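Local coordinates for rhamnose ABC transporter, periplasmic rhamnose-binding protein (PDB 4KVF) that probably captures rhamnose or a related sugar outside the cell membrane and passes it to an ABC transporter for uptake, at residues Lys41-Pro46 against Gln95-Ile100; Asn51-Val56 against Trp279-Ile284; Val101-Asp106 against Val125-Asp130; Ala171-Thr176 against Tyr204-Asp209. One frame throughout, in Å; residues are numbered along the deposited sequence.

In the fold
Contacts 1 and 3 lie about 13 Å apart, centre to centre, in one parallel sheet, whose strand 99-102 lies between 41-45 (contact 1) and 123-127 (contact 3). Contact 2 joins the starts of helices 52-67 and 281-296, with its centre about 14 Å from that of contact 3 and 18 Å from that of contact 1, and touches both. Its segments, 51-56 and 279-284, enclose contacts 3 and 4 along the chain and alternate with those of contact 1. Contact 4 joins loops at the ends of two strands of the other sheet, its centre about 22 to 34 Å from the other centres. Two such sheets suit the two-lobed periplasmic binding protein fold, in which sugars are generally held between lobes.

Contact 1: residues Lys41-Pro46 against Gln95-Ile100; sequences KIAYLP and QQQDVI
The carboxamide of Gln97 has the aliphatic part of Lys41 over one face, with CB 3.6 Å from Gln97 OE1 and CD farther along beside NE2. The methyl of Ala43 comes obliquely from the other side, off the OE1 end, with CB 3.5 Å from Gln97 OE1. The glutamine chain folds at chi2 (-54°), which turns the amide back toward the strand and across the lysine at roughly a right angle. The second flat group, the carboxylate of Asp98, works through its edge: OD2 takes Lys41 N at 2.9 Å on the anti lone pair, and the bond is nearly straight (174°). Its OD1 faces elsewhere and binds a glycerol, probably from the crystallisation liquor.

Lys41 O is gripped twice, by Asp98 N at 2.8 Å and by Val99 N at 3.1 Å. Beyond it the segments run as parallel strands, Ala43 N giving a bond to Val99 O at 3.0 Å. Ile42 and Val99 lie side by side on one face of the sheet, their branched chains well suited to a buried strand, with CG1 of Ile42 4.0 Å from CB of Val99. On the opposite face Ala43 and Ile100 meet Leu92 of helix 85-94, whose end is closed by a Schellman motif at Gln96.

Polar grip and apolar packing therefore divide the contact. Asp98 secures the backbone where strand 41-45 begins. Lys41 NZ makes a long, weak ion pair with Glu71 of the next strand, and though it stays 6.5 Å from Asp98 OD2, those opposite charges may also attract weakly.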
loop_
_atom_site.group_PDB
_atom_site.type_symbol
_atom_site.label_atom_id
_atom_site.label_comp_id
_atom_site.label_asym_id
_atom_site.label_seq_id
_atom_site.Cartn_x
_atom_site.Cartn_y
_atom_site.Cartn_z
ATOM N N LYS A 41 10.147 -23.099 -3.344
ATOM C CA LYS A 41 8.862 -22.954 -4.009
ATOM C C LYS A 41 8.071 -21.869 -3.293
ATOM O O LYS A 41 7.666 -22.039 -2.150
ATOM C CB LYS A 41 8.088 -24.276 -4.002
ATOM C CG LYS A 41 8.814 -25.426 -4.667
ATOM C CD LYS A 41 7.933 -26.656 -4.684
ATOM C CE LYS A 41 7.888 -27.280 -6.069
ATOM N NZ LYS A 41 8.671 -28.546 -6.157
ATOM N N ILE A 42 7.885 -20.738 -3.960
ATOM C CA ILE A 42 7.244 -19.585 -3.338
ATOM C C ILE A 42 5.973 -19.250 -4.107
ATOM O O ILE A 42 6.022 -18.955 -5.302
ATOM C CB ILE A 42 8.211 -18.377 -3.305
ATOM C CG1 ILE A 42 9.495 -18.750 -2.548
ATOM C CG2 ILE A 42 7.521 -17.169 -2.664
ATOM C CD1 ILE A 42 10.541 -17.624 -2.459
ATOM N N ALA A 43 4.828 -19.322 -3.432
ATOM C CA ALA A 43 3.547 -19.143 -4.105
ATOM C C ALA A 43 2.862 -17.875 -3.612
ATOM O O ALA A 43 2.945 -17.557 -2.431
ATOM C CB ALA A 43 2.654 -20.338 -3.855
ATOM N N TYR A 44 2.186 -17.176 -4.521
ATOM C CA TYR A 44 1.490 -15.929 -4.215
ATOM C C TYR A 44 -0.020 -16.107 -4.331
ATOM O O TYR A 44 -0.523 -16.670 -5.311
ATOM C CB TYR A 44 1.934 -14.823 -5.167
ATOM C CG TYR A 44 3.278 -14.268 -4.798
ATOM C CD1 TYR A 44 4.436 -14.992 -5.042
ATOM C CD2 TYR A 44 3.389 -13.040 -4.169
ATOM C CE1 TYR A 44 5.679 -14.504 -4.678
ATOM C CE2 TYR A 44 4.624 -12.546 -3.799
ATOM C CZ TYR A 44 5.764 -13.281 -4.059
ATOM O OH TYR A 44 6.991 -12.772 -3.694
ATOM N N LEU A 45 -0.729 -15.609 -3.322
ATOM C CA LEU A 45 -2.195 -15.645 -3.277
ATOM C C LEU A 45 -2.684 -14.243 -2.961
ATOM O O LEU A 45 -2.892 -13.889 -1.784
ATOM C CB LEU A 45 -2.685 -16.622 -2.194
ATOM C CG LEU A 45 -4.193 -16.724 -1.900
ATOM C CD1 LEU A 45 -5.004 -16.866 -3.176
ATOM C CD2 LEU A 45 -4.452 -17.912 -0.975
ATOM N N PRO A 46 -2.881 -13.438 -4.009
ATOM C CA PRO A 46 -3.414 -12.087 -3.824
ATOM C C PRO A 46 -4.909 -12.144 -3.509
ATOM O O PRO A 46 -5.494 -13.227 -3.510
ATOM C CB PRO A 46 -3.165 -11.438 -5.182
ATOM C CG PRO A 46 -3.305 -12.581 -6.156
ATOM C CD PRO A 46 -2.756 -13.799 -5.438
ATOM N N GLN A 95 0.470 -28.964 -2.370
ATOM C CA GLN A 95 1.511 -28.863 -3.398
ATOM C C GLN A 95 2.909 -28.681 -2.793
ATOM O O GLN A 95 3.913 -28.649 -3.512
ATOM C CB GLN A 95 1.212 -27.696 -4.353
ATOM C CG GLN A 95 -0.000 -27.905 -5.250
ATOM C CD GLN A 95 -0.275 -26.701 -6.146
ATOM O OE1 GLN A 95 0.238 -25.605 -5.905
ATOM N NE2 GLN A 95 -1.080 -26.905 -7.191
ATOM N N GLN A 96 2.956 -28.564 -1.473
ATOM C CA GLN A 96 4.204 -28.499 -0.711
ATOM C C GLN A 96 5.081 -27.313 -1.091
ATOM O O GLN A 96 6.286 -27.459 -1.338
ATOM C CB GLN A 96 4.991 -29.804 -0.800
ATOM C CG GLN A 96 4.262 -30.971 -0.196
ATOM C CD GLN A 96 5.005 -32.252 -0.390
ATOM O OE1 GLN A 96 6.179 -32.245 -0.765
ATOM N NE2 GLN A 96 4.328 -33.374 -0.151
ATOM N N GLN A 97 4.455 -26.147 -1.145
ATOM C CA GLN A 97 5.184 -24.889 -1.275
ATOM C C GLN A 97 6.061 -24.699 -0.041
ATOM O O GLN A 97 5.750 -25.219 1.028
ATOM C CB GLN A 97 4.204 -23.721 -1.429
ATOM C CG GLN A 97 3.312 -23.844 -2.657
ATOM C CD GLN A 97 4.109 -24.037 -3.938
ATOM O OE1 GLN A 97 4.758 -23.112 -4.419
ATOM N NE2 GLN A 97 4.082 -25.252 -4.482
ATOM N N ASP A 98 7.159 -23.961 -0.194
ATOM C CA ASP A 98 8.045 -23.662 0.931
ATOM C C ASP A 98 7.613 -22.383 1.633
ATOM O O ASP A 98 7.797 -22.246 2.835
ATOM C CB ASP A 98 9.494 -23.511 0.453
ATOM C CG ASP A 98 10.117 -24.839 0.038
ATOM O OD1 ASP A 98 10.137 -25.776 0.866
ATOM O OD2 ASP A 98 10.587 -24.950 -1.118
ATOM N N VAL A 99 7.056 -21.460 0.854
ATOM C CA VAL A 99 6.596 -20.163 1.334
ATOM C C VAL A 99 5.252 -19.854 0.688
ATOM O O VAL A 99 5.089 -20.009 -0.523
ATOM C CB VAL A 99 7.574 -19.037 0.941
ATOM C CG1 VAL A 99 7.067 -17.674 1.450
ATOM C CG2 VAL A 99 8.980 -19.324 1.467
ATOM N N ILE A 100 4.286 -19.438 1.503
ATOM C CA ILE A 100 3.018 -18.919 1.003
ATOM C C ILE A 100 2.958 -17.426 1.290
ATOM O O ILE A 100 3.082 -16.996 2.433
ATOM C CB ILE A 100 1.786 -19.611 1.650
ATOM C CG1 ILE A 100 1.745 -21.098 1.284
ATOM C CG2 ILE A 100 0.483 -18.936 1.180
ATOM C CD1 ILE A 100 0.631 -21.891 2.003
#

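Contact 2: residues Asn51-Val56 against Trp279-Ile284; sequences NPYTDV and WNPADI
Tyr53, Val56 and Pro281 bury the most surface here, and Tyr53 reaches farthest. A chi1 of 176° swings the phenol away from its own backbone N, and the ring extends from the first turn of one helix toward the start of the other. Pro281 lies over one face of this ring: CB makes a CH-pi contact 4.1 Å from the centroid, and CG comes to 3.4 Å from Tyr53 CE2. A proline suits the place, since the first turn of a helix does not need its missing N-H and its stiff, puckered ring turns C-H groups to the aromatic face. The tyrosine hydroxyl accepts a hydrogen bond from Trp279 NE1 at 2.9 Å, made at the edge of the indole and close to its plane.

Val56 packs through CG1 on Ala282 CB, 3.8 Å away, where the small alanine lets the backbones come close; Ala282 CA is 3.3 Å from Val56 O. Both helix starts are capped by asparagine side chains: Asn51 OD1 accepts from Thr54 N and OG1, and Asn280 OD1 from Ala282 N.

Helix 52-67 follows strand 41-45, while helix 281-296 follows strand 276-278 and covers Val101 and Phe127 of the six-stranded sheet. Glu57, which follows Val56 in helix 52-67, also touches Pro281 and Ile284.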
loop_
_atom_site.group_PDB
_atom_site.type_symbol
_atom_site.label_atom_id
_atom_site.label_comp_id
_atom_site.label_asym_id
_atom_site.label_seq_id
_atom_site.Cartn_x
_atom_site.Cartn_y
_atom_site.Cartn_z
ATOM N N ASN A 51 -6.075 -8.123 -12.229
ATOM C CA ASN A 51 -6.260 -6.678 -12.329
ATOM C C ASN A 51 -4.869 -6.047 -12.392
ATOM O O ASN A 51 -3.915 -6.636 -11.876
ATOM C CB ASN A 51 -7.071 -6.137 -11.149
ATOM C CG ASN A 51 -6.405 -6.381 -9.823
ATOM O OD1 ASN A 51 -5.500 -5.649 -9.428
ATOM N ND2 ASN A 51 -6.861 -7.405 -9.114
ATOM N N PRO A 52 -4.740 -4.865 -13.028
ATOM C CA PRO A 52 -3.408 -4.302 -13.298
ATOM C C PRO A 52 -2.549 -4.115 -12.050
ATOM O O PRO A 52 -1.361 -4.440 -12.081
ATOM C CB PRO A 52 -3.719 -2.949 -13.954
ATOM C CG PRO A 52 -5.062 -3.129 -14.558
ATOM C CD PRO A 52 -5.809 -4.038 -13.618
ATOM N N TYR A 53 -3.141 -3.613 -10.972
ATOM C CA TYR A 53 -2.416 -3.412 -9.721
ATOM C C TYR A 53 -1.847 -4.733 -9.208
ATOM O O TYR A 53 -0.653 -4.836 -8.907
ATOM C CB TYR A 53 -3.331 -2.767 -8.671
ATOM C CG TYR A 53 -2.703 -2.589 -7.304
ATOM C CD1 TYR A 53 -2.724 -3.618 -6.376
ATOM C CD2 TYR A 53 -2.110 -1.389 -6.936
ATOM C CE1 TYR A 53 -2.154 -3.472 -5.122
ATOM C CE2 TYR A 53 -1.543 -1.231 -5.674
ATOM C CZ TYR A 53 -1.566 -2.278 -4.776
ATOM O OH TYR A 53 -1.007 -2.144 -3.522
ATOM N N THR A 54 -2.699 -5.747 -9.108
ATOM C CA THR A 54 -2.271 -7.044 -8.584
ATOM C C THR A 54 -1.201 -7.701 -9.461
ATOM O O THR A 54 -0.252 -8.308 -8.954
ATOM C CB THR A 54 -3.459 -8.004 -8.423
ATOM O OG1 THR A 54 -4.317 -7.524 -7.383
ATOM C CG2 THR A 54 -2.970 -9.397 -8.072
ATOM N N ASP A 55 -1.352 -7.569 -10.775
ATOM C CA ASP A 55 -0.372 -8.101 -11.720
ATOM C C ASP A 55 1.028 -7.528 -11.483
ATOM O O ASP A 55 2.014 -8.268 -11.498
ATOM C CB ASP A 55 -0.810 -7.845 -13.164
ATOM C CG ASP A 55 -1.952 -8.748 -13.601
ATOM O OD1 ASP A 55 -2.341 -9.650 -12.824
ATOM O OD2 ASP A 55 -2.444 -8.559 -14.734
ATOM N N VAL A 56 1.110 -6.217 -11.261
ATOM C CA VAL A 56 2.387 -5.562 -10.996
ATOM C C VAL A 56 2.942 -6.045 -9.665
ATOM O O VAL A 56 4.149 -6.253 -9.514
ATOM C CB VAL A 56 2.246 -4.025 -10.956
ATOM C CG1 VAL A 56 3.583 -3.370 -10.622
ATOM C CG2 VAL A 56 1.706 -3.501 -12.281
ATOM N N TRP A 279 2.608 3.819 -3.412
ATOM C CA TRP A 279 3.689 2.874 -3.169
ATOM C C TRP A 279 3.897 2.087 -4.461
ATOM O O TRP A 279 3.077 2.166 -5.371
ATOM C CB TRP A 279 3.337 1.955 -1.987
ATOM C CG TRP A 279 1.897 1.492 -1.969
ATOM C CD1 TRP A 279 1.371 0.434 -2.655
ATOM C CD2 TRP A 279 0.813 2.065 -1.220
ATOM N NE1 TRP A 279 0.024 0.319 -2.387
ATOM C CE2 TRP A 279 -0.342 1.307 -1.515
ATOM C CE3 TRP A 279 0.708 3.140 -0.336
ATOM C CZ2 TRP A 279 -1.587 1.593 -0.951
ATOM C CZ3 TRP A 279 -0.527 3.421 0.223
ATOM C CH2 TRP A 279 -1.658 2.650 -0.089
ATOM N N ASN A 280 5.005 1.364 -4.569
ATOM C CA ASN A 280 5.247 0.548 -5.755
ATOM C C ASN A 280 4.860 -0.891 -5.440
ATOM O O ASN A 280 5.561 -1.572 -4.691
ATOM C CB ASN A 280 6.714 0.646 -6.194
ATOM C CG ASN A 280 7.013 -0.181 -7.429
ATOM O OD1 ASN A 280 6.126 -0.838 -7.993
ATOM N ND2 ASN A 280 8.266 -0.132 -7.880
ATOM N N PRO A 281 3.730 -1.360 -6.000
ATOM C CA PRO A 281 3.229 -2.680 -5.604
ATOM C C PRO A 281 4.220 -3.770 -5.945
ATOM O O PRO A 281 4.258 -4.780 -5.251
ATOM C CB PRO A 281 1.963 -2.853 -6.460
ATOM C CG PRO A 281 1.587 -1.471 -6.864
ATOM C CD PRO A 281 2.882 -0.740 -7.029
ATOM N N ALA A 282 4.997 -3.579 -7.008
ATOM C CA ALA A 282 5.998 -4.573 -7.379
ATOM C C ALA A 282 6.991 -4.799 -6.243
ATOM O O ALA A 282 7.450 -5.921 -6.012
ATOM C CB ALA A 282 6.721 -4.174 -8.672
ATOM N N ASP A 283 7.318 -3.737 -5.515
ATOM C CA ASP A 283 8.261 -3.870 -4.406
ATOM C C ASP A 283 7.664 -4.659 -3.252
ATOM O O ASP A 283 8.393 -5.274 -2.475
ATOM C CB ASP A 283 8.734 -2.502 -3.894
ATOM C CG ASP A 283 9.616 -1.773 -4.888
ATOM O OD1 ASP A 283 10.201 -2.427 -5.781
ATOM O OD2 ASP A 283 9.743 -0.531 -4.765
ATOM N N ILE A 284 6.340 -4.616 -3.114
ATOM C CA ILE A 284 5.685 -5.395 -2.065
ATOM C C ILE A 284 5.900 -6.895 -2.316
ATOM O O ILE A 284 6.306 -7.642 -1.422
ATOM C CB ILE A 284 4.169 -5.100 -2.004
ATOM C CG1 ILE A 284 3.919 -3.604 -1.792
ATOM C CG2 ILE A 284 3.514 -5.899 -0.874
ATOM C CD1 ILE A 284 2.444 -3.241 -1.880
#

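Contact 3: residues Val101-Asp106 against Val125-Asp130; sequences VVAAND and VTFDSD
Val101 and Val102 pair in parallel with Val125 and Thr126, Val102 using both backbone groups: its N binds Val125 O at 2.9 Å and its O receives Phe127 N at 3.0 Å. Past the strands, Ala104 N still reaches Ser129 O at 3.2 Å, and a water joins Ala104 O to Asp130 O.

Phe127 dominates the side-chain packing. Its chi1 of 75° wedges CG between the backbone N and the carbonyl carbon, folding the ring over the neighbouring strand. Ala103 CB sits over one face, 3.9 Å from the centroid, a closeness that a small alanine allows, and Val101 CG1 comes to 3.4 Å from Phe127 CD1. Val102 and Thr126 meet on the opposite face of the sheet through CG1 and CG2, 4.0 Å apart, while the other branch of the threonine carries OG1 to Asp130 OD1 at 2.7 Å; that carboxylate also forms a salt bridge with Arg136. A classic gamma turn centred on Asp128 closes with Ser129 N on Phe127 O. Asp128 OD1 then takes Gln142 NE2, while Ser129 OG bonds Lys47 NZ.

Strand 99-102, helix 111-119 and strand 123-127 form a beta-alpha-beta unit, and the disulfide Cys111-Cys135 ties that helix to the loop beyond the second strand. In type I periplasmic binding proteins, turns at such carboxyl strand ends generally border the ligand cleft, consistent with this arrangement.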
loop_
_atom_site.group_PDB
_atom_site.type_symbol
_atom_site.label_atom_id
_atom_site.label_comp_id
_atom_site.label_asym_id
_atom_site.label_seq_id
_atom_site.Cartn_x
_atom_site.Cartn_y
_atom_site.Cartn_z
ATOM N N VAL A 101 2.803 -16.637 0.234
ATOM C CA VAL A 101 2.662 -15.190 0.351
ATOM C C VAL A 101 1.208 -14.833 0.053
ATOM O O VAL A 101 0.721 -15.013 -1.073
ATOM C CB VAL A 101 3.589 -14.479 -0.651
ATOM C CG1 VAL A 101 3.484 -12.974 -0.487
ATOM C CG2 VAL A 101 5.017 -14.942 -0.429
ATOM N N VAL A 102 0.504 -14.324 1.060
ATOM C CA VAL A 102 -0.945 -14.195 0.936
ATOM C C VAL A 102 -1.475 -12.840 1.422
ATOM O O VAL A 102 -1.054 -12.323 2.463
ATOM C CB VAL A 102 -1.651 -15.358 1.686
ATOM C CG1 VAL A 102 -1.161 -15.444 3.139
ATOM C CG2 VAL A 102 -3.171 -15.216 1.622
ATOM N N ALA A 103 -2.408 -12.274 0.667
ATOM C CA ALA A 103 -3.092 -11.057 1.099
ATOM C C ALA A 103 -4.425 -11.502 1.675
ATOM O O ALA A 103 -5.345 -11.827 0.936
ATOM C CB ALA A 103 -3.307 -10.105 -0.078
ATOM N N ALA A 104 -4.512 -11.536 3.000
ATOM C CA ALA A 104 -5.701 -12.071 3.669
ATOM C C ALA A 104 -6.930 -11.171 3.574
ATOM O O ALA A 104 -6.897 -10.005 3.974
ATOM C CB ALA A 104 -5.366 -12.382 5.152
ATOM N N ASN A 105 -8.034 -11.705 3.051
ATOM C CA ASN A 105 -9.274 -10.942 2.984
ATOM C C ASN A 105 -9.918 -10.772 4.353
ATOM O O ASN A 105 -10.533 -9.749 4.641
ATOM C CB ASN A 105 -10.267 -11.605 2.031
ATOM C CG ASN A 105 -9.867 -11.449 0.579
ATOM O OD1 ASN A 105 -9.238 -10.455 0.205
ATOM N ND2 ASN A 105 -10.235 -12.423 -0.251
ATOM N N ASP A 106 -9.769 -11.800 5.183
ATOM C CA ASP A 106 -10.245 -11.779 6.562
ATOM C C ASP A 106 -9.090 -12.227 7.442
ATOM O O ASP A 106 -8.422 -13.202 7.126
ATOM C CB ASP A 106 -11.433 -12.723 6.745
ATOM C CG ASP A 106 -11.938 -12.738 8.172
ATOM O OD1 ASP A 106 -12.664 -11.802 8.543
ATOM O OD2 ASP A 106 -11.592 -13.674 8.930
ATOM N N VAL A 125 3.978 -15.515 4.807
ATOM C CA VAL A 125 4.169 -14.075 4.780
ATOM C C VAL A 125 2.899 -13.424 4.229
ATOM O O VAL A 125 2.486 -13.663 3.089
ATOM C CB VAL A 125 5.343 -13.705 3.860
ATOM C CG1 VAL A 125 5.473 -12.196 3.743
ATOM C CG2 VAL A 125 6.628 -14.321 4.384
ATOM N N THR A 126 2.261 -12.601 5.040
ATOM C CA THR A 126 1.114 -11.875 4.545
ATOM C C THR A 126 1.578 -10.581 3.881
ATOM O O THR A 126 2.698 -10.117 4.105
ATOM C CB THR A 126 0.131 -11.562 5.675
ATOM O OG1 THR A 126 0.860 -11.006 6.773
ATOM C CG2 THR A 126 -0.536 -12.840 6.157
ATOM N N PHE A 127 0.725 -10.017 3.043
ATOM C CA PHE A 127 1.033 -8.743 2.400
ATOM C C PHE A 127 -0.238 -7.989 2.102
ATOM O O PHE A 127 -1.299 -8.590 1.957
ATOM C CB PHE A 127 1.887 -8.933 1.135
ATOM C CG PHE A 127 1.127 -9.462 -0.059
ATOM C CD1 PHE A 127 0.850 -10.807 -0.172
ATOM C CD2 PHE A 127 0.728 -8.613 -1.079
ATOM C CE1 PHE A 127 0.175 -11.305 -1.283
ATOM C CE2 PHE A 127 0.041 -9.103 -2.190
ATOM C CZ PHE A 127 -0.227 -10.453 -2.289
ATOM N N ASP A 128 -0.131 -6.665 2.054
ATOM C CA ASP A 128 -1.265 -5.785 1.781
ATOM C C ASP A 128 -2.251 -5.753 2.948
ATOM O O ASP A 128 -2.419 -4.727 3.590
ATOM C CB ASP A 128 -1.971 -6.171 0.476
ATOM C CG ASP A 128 -2.106 -5.008 -0.477
ATOM O OD1 ASP A 128 -2.747 -4.006 -0.096
ATOM O OD2 ASP A 128 -1.580 -5.096 -1.607
ATOM N N SER A 129 -2.891 -6.887 3.219
ATOM C CA SER A 129 -3.788 -7.023 4.353
ATOM C C SER A 129 -3.318 -8.192 5.199
ATOM O O SER A 129 -3.046 -9.277 4.684
ATOM C CB SER A 129 -5.222 -7.248 3.887
ATOM O OG SER A 129 -5.703 -6.108 3.200
ATOM N N ASP A 130 -3.226 -7.960 6.504
ATOM C CA ASP A 130 -2.592 -8.917 7.399
ATOM C C ASP A 130 -3.591 -9.938 7.945
ATOM O O ASP A 130 -4.809 -9.694 7.962
ATOM C CB ASP A 130 -1.942 -8.141 8.545
ATOM C CG ASP A 130 -0.917 -8.958 9.305
ATOM O OD1 ASP A 130 -0.603 -10.095 8.878
ATOM O OD2 ASP A 130 -0.408 -8.426 10.305
HETATM O O HOH W 1 -7.203 -9.186 6.625
#

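Contact 4: residues Ala171-Thr176 against Tyr204-Asp209; sequences ATPNAT and YGNDDD
Pro173 lies over one face of the Tyr204 ring, just past the ends of two adjacent strands. With chi1 at -60°, CG of the tyrosine stands beside its backbone N, which turns one ring face to the proline, whose CA makes a CH-pi contact 4.0 Å from the centroid, 30° off the normal; Pro173 CG rests over the same face toward the rim. A rigid proline suits the second position of the type I turn from Thr172 to Ala175 and offers a broad apolar surface to the aromatic ring. Ala171 O lies at the edge of the ring, near its plane, and 3.2 Å from Tyr204 CB.

The same oxygen accepts the backbone bond of the contact, from Asn206 N at 3.0 Å, met from well above the carbonyl plane. Thr172 has its OG1 tucked between backbone N and carbonyl carbon (chi1 60°), and this sends CG2 to the asparagine, 3.7 Å from Asn206 CA; the two side chains cross at about a right angle. Asn206 and Asp207 fill the centre of a type I' turn, where both have positive phi, a conformation asparagine and aspartate tolerate better than most residues. Asp207 brings OD1 within 3.5 Å of Ala171 CB, while the polar partner of that oxygen is Thr233 OG1.

Strands 164-170 and 197-204 are neighbours in the four-stranded sheet. The first turn leads from one into helix 176-189, and the second from the other into helix 209-222, where Asp208 OD2 caps Lys211 N.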
loop_
_atom_site.group_PDB
_atom_site.type_symbol
_atom_site.label_atom_id
_atom_site.label_comp_id
_atom_site.label_asym_id
_atom_site.label_seq_id
_atom_site.Cartn_x
_atom_site.Cartn_y
_atom_site.Cartn_z
ATOM N N ALA A 171 -13.053 8.688 1.336
ATOM C CA ALA A 171 -13.922 7.661 0.781
ATOM C C ALA A 171 -15.248 7.715 1.534
ATOM O O ALA A 171 -15.856 8.775 1.618
ATOM C CB ALA A 171 -13.258 6.287 0.914
ATOM N N THR A 172 -15.689 6.594 2.106
ATOM C CA THR A 172 -16.940 6.582 2.862
ATOM C C THR A 172 -16.702 7.019 4.297
ATOM O O THR A 172 -15.574 6.936 4.781
ATOM C CB THR A 172 -17.527 5.177 2.924
ATOM O OG1 THR A 172 -16.584 4.316 3.576
ATOM C CG2 THR A 172 -17.831 4.662 1.527
ATOM N N PRO A 173 -17.764 7.462 4.995
ATOM C CA PRO A 173 -17.612 7.789 6.422
ATOM C C PRO A 173 -17.018 6.665 7.277
ATOM O O PRO A 173 -16.253 6.949 8.196
ATOM C CB PRO A 173 -19.051 8.101 6.859
ATOM C CG PRO A 173 -19.674 8.696 5.619
ATOM C CD PRO A 173 -19.080 7.888 4.470
ATOM N N ASN A 174 -17.350 5.412 6.980
ATOM C CA ASN A 174 -16.853 4.293 7.784
ATOM C C ASN A 174 -15.586 3.630 7.237
ATOM O O ASN A 174 -15.194 2.574 7.712
ATOM C CB ASN A 174 -17.932 3.217 7.972
ATOM C CG ASN A 174 -19.154 3.733 8.687
ATOM O OD1 ASN A 174 -19.075 4.679 9.471
ATOM N ND2 ASN A 174 -20.300 3.110 8.423
ATOM N N ALA A 175 -14.958 4.238 6.230
ATOM C CA ALA A 175 -13.781 3.636 5.614
ATOM C C ALA A 175 -12.638 3.505 6.617
ATOM O O ALA A 175 -12.099 4.504 7.093
ATOM C CB ALA A 175 -13.337 4.457 4.400
ATOM N N THR A 176 -12.266 2.265 6.920
ATOM C CA THR A 176 -11.283 1.980 7.952
ATOM C C THR A 176 -9.923 2.610 7.659
ATOM O O THR A 176 -9.324 3.276 8.524
ATOM C CB THR A 176 -11.114 0.464 8.122
ATOM O OG1 THR A 176 -12.385 -0.098 8.471
ATOM C CG2 THR A 176 -10.082 0.152 9.208
ATOM N N TYR A 204 -16.896 13.446 1.944
ATOM C CA TYR A 204 -16.865 12.033 1.590
ATOM C C TYR A 204 -17.335 11.783 0.163
ATOM O O TYR A 204 -18.465 12.109 -0.192
ATOM C CB TYR A 204 -17.715 11.238 2.581
ATOM C CG TYR A 204 -17.220 11.382 3.997
ATOM C CD1 TYR A 204 -16.180 10.591 4.468
ATOM C CD2 TYR A 204 -17.768 12.330 4.854
ATOM C CE1 TYR A 204 -15.706 10.727 5.763
ATOM C CE2 TYR A 204 -17.302 12.474 6.152
ATOM C CZ TYR A 204 -16.271 11.668 6.599
ATOM O OH TYR A 204 -15.803 11.803 7.889
ATOM N N GLY A 205 -16.461 11.199 -0.647
ATOM C CA GLY A 205 -16.784 10.887 -2.026
ATOM C C GLY A 205 -17.178 9.432 -2.223
ATOM O O GLY A 205 -17.589 9.043 -3.312
ATOM N N ASN A 206 -17.031 8.636 -1.165
ATOM C CA ASN A 206 -17.492 7.242 -1.149
ATOM C C ASN A 206 -16.835 6.335 -2.188
ATOM O O ASN A 206 -17.440 5.347 -2.614
ATOM C CB ASN A 206 -19.016 7.169 -1.317
ATOM C CG ASN A 206 -19.777 7.716 -0.118
ATOM O OD1 ASN A 206 -19.293 8.586 0.603
ATOM N ND2 ASN A 206 -20.985 7.206 0.091
ATOM N N ASP A 207 -15.601 6.651 -2.579
ATOM C CA ASP A 207 -14.897 5.908 -3.631
ATOM C C ASP A 207 -15.709 5.797 -4.919
ATOM O O ASP A 207 -15.545 4.854 -5.690
ATOM C CB ASP A 207 -14.481 4.518 -3.149
ATOM C CG ASP A 207 -13.185 4.537 -2.382
ATOM O OD1 ASP A 207 -12.472 5.560 -2.464
ATOM O OD2 ASP A 207 -12.877 3.531 -1.707
ATOM N N ASP A 208 -16.582 6.776 -5.135
ATOM C CA ASP A 208 -17.395 6.868 -6.339
ATOM C C ASP A 208 -16.931 8.060 -7.181
ATOM O O ASP A 208 -16.849 9.184 -6.680
ATOM C CB ASP A 208 -18.864 7.030 -5.960
ATOM C CG ASP A 208 -19.759 7.214 -7.172
ATOM O OD1 ASP A 208 -19.694 6.374 -8.097
ATOM O OD2 ASP A 208 -20.517 8.204 -7.206
ATOM N N ASP A 209 -16.632 7.802 -8.454
ATOM C CA ASP A 209 -16.081 8.803 -9.377
ATOM C C ASP A 209 -16.923 10.078 -9.423
ATOM O O ASP A 209 -16.420 11.178 -9.178
ATOM C CB ASP A 209 -15.951 8.186 -10.781
ATOM C CG ASP A 209 -15.050 8.993 -11.717
ATOM O OD1 ASP A 209 -14.094 9.642 -11.247
ATOM O OD2 ASP A 209 -15.295 8.955 -12.944
#